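Long-range contact in HEPN domain-containing protein (Sulfolobus tokodaii, PDB 1WOL), which is of unknown function but carries a HEPN domain, an all-helical fold found across archaea, bacteria and higher eukaryotes: residues Q71-L76 with I111-W116. Residues are numbered along the deposited sequence; the frame is centred on the assembly and turned at random.
Sequences QCATFL and IRILNW. With TBU (tertiary-butyl alcohol), chain C.
Cys72 and Ile113 mark the closest pass of two helical segments, their CA atoms 7.6 Å apart. The axes of 71-76 and 111-116 approach to 10.2 Å and their chain directions differ by 128°, so the segments run roughly against each other but well off antiparallel. No hydrogen bond joins them, and most of the 170 Å² buried between them comes from Ile113 and Cys72.

Ile113 makes the apolar contact chiefly through its CD1 methyl. With CG1 set beside the backbone N (chi1 -65°) and the chain then extended (chi2 170°), this methyl is carried out to the facing helix. There it meets the backbone as well as side chains: it lies 3.7 Å from Ala73 N and 3.9 Å from Cys72 CB, with Ala73 CB a looser neighbour. Leu76 reaches toward it tip to tip, its CD1 4.1 Å from Ile113 CD1. One methyl thus lies against Cys72, Ala73 and, one turn on from Cys72, Leu76.

At the more exposed margin, Cys72 SG lies 4.0 Å from Arg112 CD. The arginine chain bends at chi2 and chi3, and its NH1 forms a salt bridge with Asp68. Cys72 SG is itself bonded to Cys109 in a disulfide, a covalent link between the same two helices. Away from this interface, Phe75 lines, with Gln71, Glu105 and Cys109, a pocket for a tertiary-butyl alcohol, whose C3 sits 4.2 Å above the Phe75 ring plane, over its centre.

The contact thus joins the short helix 67-77 to the long C-terminal helix 100-120 of the all-helical HEPN domain, with disulfide and salt bridge as further links; Ala38 of helix 27-48 touches both Leu76 and Ile113, while Leu114 faces helix 4-23, meeting Ala11 and Leu15.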
ATOM      1  N   GLN A  71      -8.542  -7.853   2.488  1.00 21.03           N
ATOM      2  CA  GLN A  71      -9.428  -6.691   2.650  1.00 19.85           C
ATOM      3  C   GLN A  71      -8.596  -5.397   2.579  1.00 19.86           C
ATOM      4  O   GLN A  71      -8.984  -4.401   1.897  1.00 19.89           O
ATOM      5  CB  GLN A  71     -10.180  -6.693   3.982  1.00 23.02           C
ATOM      6  CG  GLN A  71     -11.167  -7.837   3.915  1.00 27.50           C
ATOM      7  CD  GLN A  71     -11.689  -8.183   5.270  1.00 30.60           C
ATOM      8  OE1 GLN A  71     -11.408  -7.478   6.292  1.00 32.98           O
ATOM      9  NE2 GLN A  71     -12.443  -9.181   5.280  1.00 36.14           N
ATOM     10  N   CYS A  72      -7.449  -5.382   3.251  1.00 18.31           N
ATOM     11  CA  CYS A  72      -6.643  -4.153   3.131  1.00 16.70           C
ATOM     12  C   CYS A  72      -5.981  -4.029   1.748  1.00 17.63           C
ATOM     13  O   CYS A  72      -5.766  -2.864   1.369  1.00 18.90           O
ATOM     14  CB  CYS A  72      -5.498  -4.181   4.173  1.00 18.06           C
ATOM     15  SG  CYS A  72      -6.029  -3.557   5.809  1.00 16.15           S
ATOM     16  N   ALA A  73      -5.512  -5.117   1.148  1.00 19.78           N
ATOM     17  CA  ALA A  73      -4.934  -4.977  -0.212  1.00 20.79           C
ATOM     18  C   ALA A  73      -6.062  -4.420  -1.145  1.00 22.64           C
ATOM     19  O   ALA A  73      -5.801  -3.471  -1.890  1.00 24.84           O
ATOM     20  CB  ALA A  73      -4.427  -6.348  -0.692  1.00 21.36           C
ATOM     21  N   THR A  74      -7.250  -4.978  -1.138  1.00 22.15           N
ATOM     22  CA  THR A  74      -8.336  -4.443  -1.999  1.00 25.66           C
ATOM     23  C   THR A  74      -8.571  -2.966  -1.733  1.00 24.13           C
ATOM     24  O   THR A  74      -8.744  -2.139  -2.684  1.00 26.32           O
ATOM     25  CB  THR A  74      -9.625  -5.290  -1.800  1.00 28.36           C
ATOM     26  OG1 THR A  74      -9.304  -6.587  -2.297  1.00 32.08           O
ATOM     27  CG2 THR A  74     -10.924  -4.696  -2.515  1.00 31.55           C
ATOM     28  N   PHE A  75      -8.582  -2.574  -0.443  1.00 21.30           N
ATOM     29  CA  PHE A  75      -8.842  -1.189  -0.071  1.00 20.87           C
ATOM     30  C   PHE A  75      -7.695  -0.337  -0.595  1.00 20.49           C
ATOM     31  O   PHE A  75      -7.991   0.801  -1.114  1.00 21.36           O
ATOM     32  CB  PHE A  75      -8.926  -1.097   1.470  1.00 20.48           C
ATOM     33  CG  PHE A  75      -9.079   0.268   2.017  1.00 20.42           C
ATOM     34  CD1 PHE A  75     -10.246   0.992   1.867  1.00 22.87           C
ATOM     35  CD2 PHE A  75      -7.994   0.902   2.688  1.00 16.51           C
ATOM     36  CE1 PHE A  75     -10.325   2.320   2.347  1.00 21.49           C
ATOM     37  CE2 PHE A  75      -8.119   2.225   3.158  1.00 21.51           C
ATOM     38  CZ  PHE A  75      -9.262   2.956   2.998  1.00 23.04           C
ATOM     39  N   LEU A  76      -6.434  -0.723  -0.397  1.00 18.32           N
ATOM     40  CA  LEU A  76      -5.328   0.137  -0.826  1.00 17.32           C
ATOM     41  C   LEU A  76      -5.252   0.213  -2.373  1.00 20.32           C
ATOM     42  O   LEU A  76      -4.775   1.229  -2.919  1.00 21.53           O
ATOM     43  CB  LEU A  76      -4.024  -0.365  -0.280  1.00 16.78           C
ATOM     44  CG  LEU A  76      -3.899  -0.002   1.231  1.00 15.82           C
ATOM     45  CD1 LEU A  76      -2.568  -0.654   1.747  1.00 15.11           C
ATOM     46  CD2 LEU A  76      -3.879   1.496   1.420  1.00 17.15           C
ATOM     47  N   ILE A 111       0.373  -0.685   7.518  1.00 12.17           N
ATOM     48  CA  ILE A 111       1.097  -1.277   8.632  1.00 10.95           C
ATOM     49  C   ILE A 111       0.699  -2.741   8.743  1.00 12.12           C
ATOM     50  O   ILE A 111       1.611  -3.593   8.920  1.00 14.74           O
ATOM     51  CB  ILE A 111       0.647  -0.522   9.856  1.00 12.87           C
ATOM     52  CG1 ILE A 111       1.317   0.861   9.922  1.00 13.21           C
ATOM     53  CG2 ILE A 111       1.152  -1.334  11.124  1.00 14.66           C
ATOM     54  CD1 ILE A 111       0.671   1.816  10.980  1.00 14.59           C
ATOM     55  N   ARG A 112      -0.570  -3.060   8.548  1.00 13.44           N
ATOM     56  CA  ARG A 112      -1.016  -4.504   8.654  1.00 14.73           C
ATOM     57  C   ARG A 112      -0.292  -5.286   7.604  1.00 14.80           C
ATOM     58  O   ARG A 112       0.209  -6.359   7.891  1.00 14.95           O
ATOM     59  CB  ARG A 112      -2.571  -4.548   8.538  1.00 14.71           C
ATOM     60  CG  ARG A 112      -3.483  -5.782   8.385  1.00 24.17           C
ATOM     61  CD  ARG A 112      -4.664  -5.119   9.202  1.00 26.13           C
ATOM     62  NE  ARG A 112      -4.965  -5.951  10.102  1.00 27.71           N
ATOM     63  CZ  ARG A 112      -4.336  -6.383  11.110  1.00 25.69           C
ATOM     64  NH1 ARG A 112      -3.892  -7.614  11.283  1.00 30.81           N
ATOM     65  NH2 ARG A 112      -4.265  -5.417  12.031  1.00 26.16           N
ATOM     66  N   ILE A 113      -0.240  -4.817   6.359  1.00 14.57           N
ATOM     67  CA  ILE A 113       0.465  -5.596   5.305  1.00 14.31           C
ATOM     68  C   ILE A 113       1.939  -5.645   5.487  1.00 15.70           C
ATOM     69  O   ILE A 113       2.513  -6.745   5.337  1.00 15.26           O
ATOM     70  CB  ILE A 113       0.033  -5.071   3.935  1.00 14.14           C
ATOM     71  CG1 ILE A 113      -1.422  -5.345   3.709  1.00 14.69           C
ATOM     72  CG2 ILE A 113       0.960  -5.679   2.796  1.00 16.11           C
ATOM     73  CD1 ILE A 113      -2.066  -4.633   2.446  1.00 16.42           C
ATOM     74  N   LEU A 114       2.606  -4.561   5.872  1.00 13.62           N
ATOM     75  CA  LEU A 114       4.014  -4.542   6.089  1.00 13.39           C
ATOM     76  C   LEU A 114       4.391  -5.485   7.238  1.00 16.43           C
ATOM     77  O   LEU A 114       5.358  -6.229   7.098  1.00 15.47           O
ATOM     78  CB  LEU A 114       4.451  -3.111   6.373  1.00 15.56           C
ATOM     79  CG  LEU A 114       5.927  -2.952   6.887  1.00 14.80           C
ATOM     80  CD1 LEU A 114       6.876  -3.368   5.790  1.00 18.87           C
ATOM     81  CD2 LEU A 114       6.185  -1.447   7.204  1.00 17.74           C
ATOM     82  N   ASN A 115       3.578  -5.510   8.295  1.00 15.08           N
ATOM     83  CA  ASN A 115       3.985  -6.405   9.438  1.00 16.94           C
ATOM     84  C   ASN A 115       3.742  -7.839   9.021  1.00 16.50           C
ATOM     85  O   ASN A 115       4.522  -8.749   9.520  1.00 17.70           O
ATOM     86  CB  ASN A 115       3.086  -6.177  10.666  1.00 19.94           C
ATOM     87  CG  ASN A 115       3.310  -4.942  11.361  1.00 24.23           C
ATOM     88  OD1 ASN A 115       4.344  -4.392  11.312  1.00 27.45           O
ATOM     89  ND2 ASN A 115       2.270  -4.530  12.169  1.00 27.50           N
ATOM     90  N   TRP A 116       2.701  -8.093   8.247  1.00 14.98           N
ATOM     91  CA  TRP A 116       2.365  -9.517   7.839  1.00 15.55           C
ATOM     92  C   TRP A 116       3.499  -9.986   6.906  1.00 18.00           C
ATOM     93  O   TRP A 116       4.013 -11.088   7.016  1.00 19.17           O
ATOM     94  CB  TRP A 116       1.032  -9.480   7.218  1.00 18.97           C
ATOM     95  CG  TRP A 116       0.683 -10.783   6.545  1.00 20.14           C
ATOM     96  CD1 TRP A 116       0.180 -11.966   7.178  1.00 17.79           C
ATOM     97  CD2 TRP A 116       0.746 -11.080   5.157  1.00 18.55           C
ATOM     98  NE1 TRP A 116      -0.070 -12.936   6.199  1.00 21.99           N
ATOM     99  CE2 TRP A 116       0.253 -12.418   4.967  1.00 21.79           C
ATOM    100  CE3 TRP A 116       1.141 -10.332   4.037  1.00 19.23           C
ATOM    101  CZ2 TRP A 116       0.151 -13.028   3.700  1.00 22.74           C
ATOM    102  CZ3 TRP A 116       1.045 -10.945   2.792  1.00 20.61           C
ATOM    103  CH2 TRP A 116       0.555 -12.276   2.630  1.00 22.48           C
TER
HETATM  104  O   TBU C 124     -11.485  -1.917   6.849  1.00 36.64           O
HETATM  105  C   TBU C 124     -10.912  -1.222   5.729  1.00 36.03           C
HETATM  106  C1  TBU C 124     -12.158  -0.748   4.885  1.00 36.88           C
HETATM  107  C2  TBU C 124     -10.088  -2.199   4.933  1.00 32.33           C
HETATM  108  C3  TBU C 124     -10.055  -0.113   6.266  1.00 35.51           C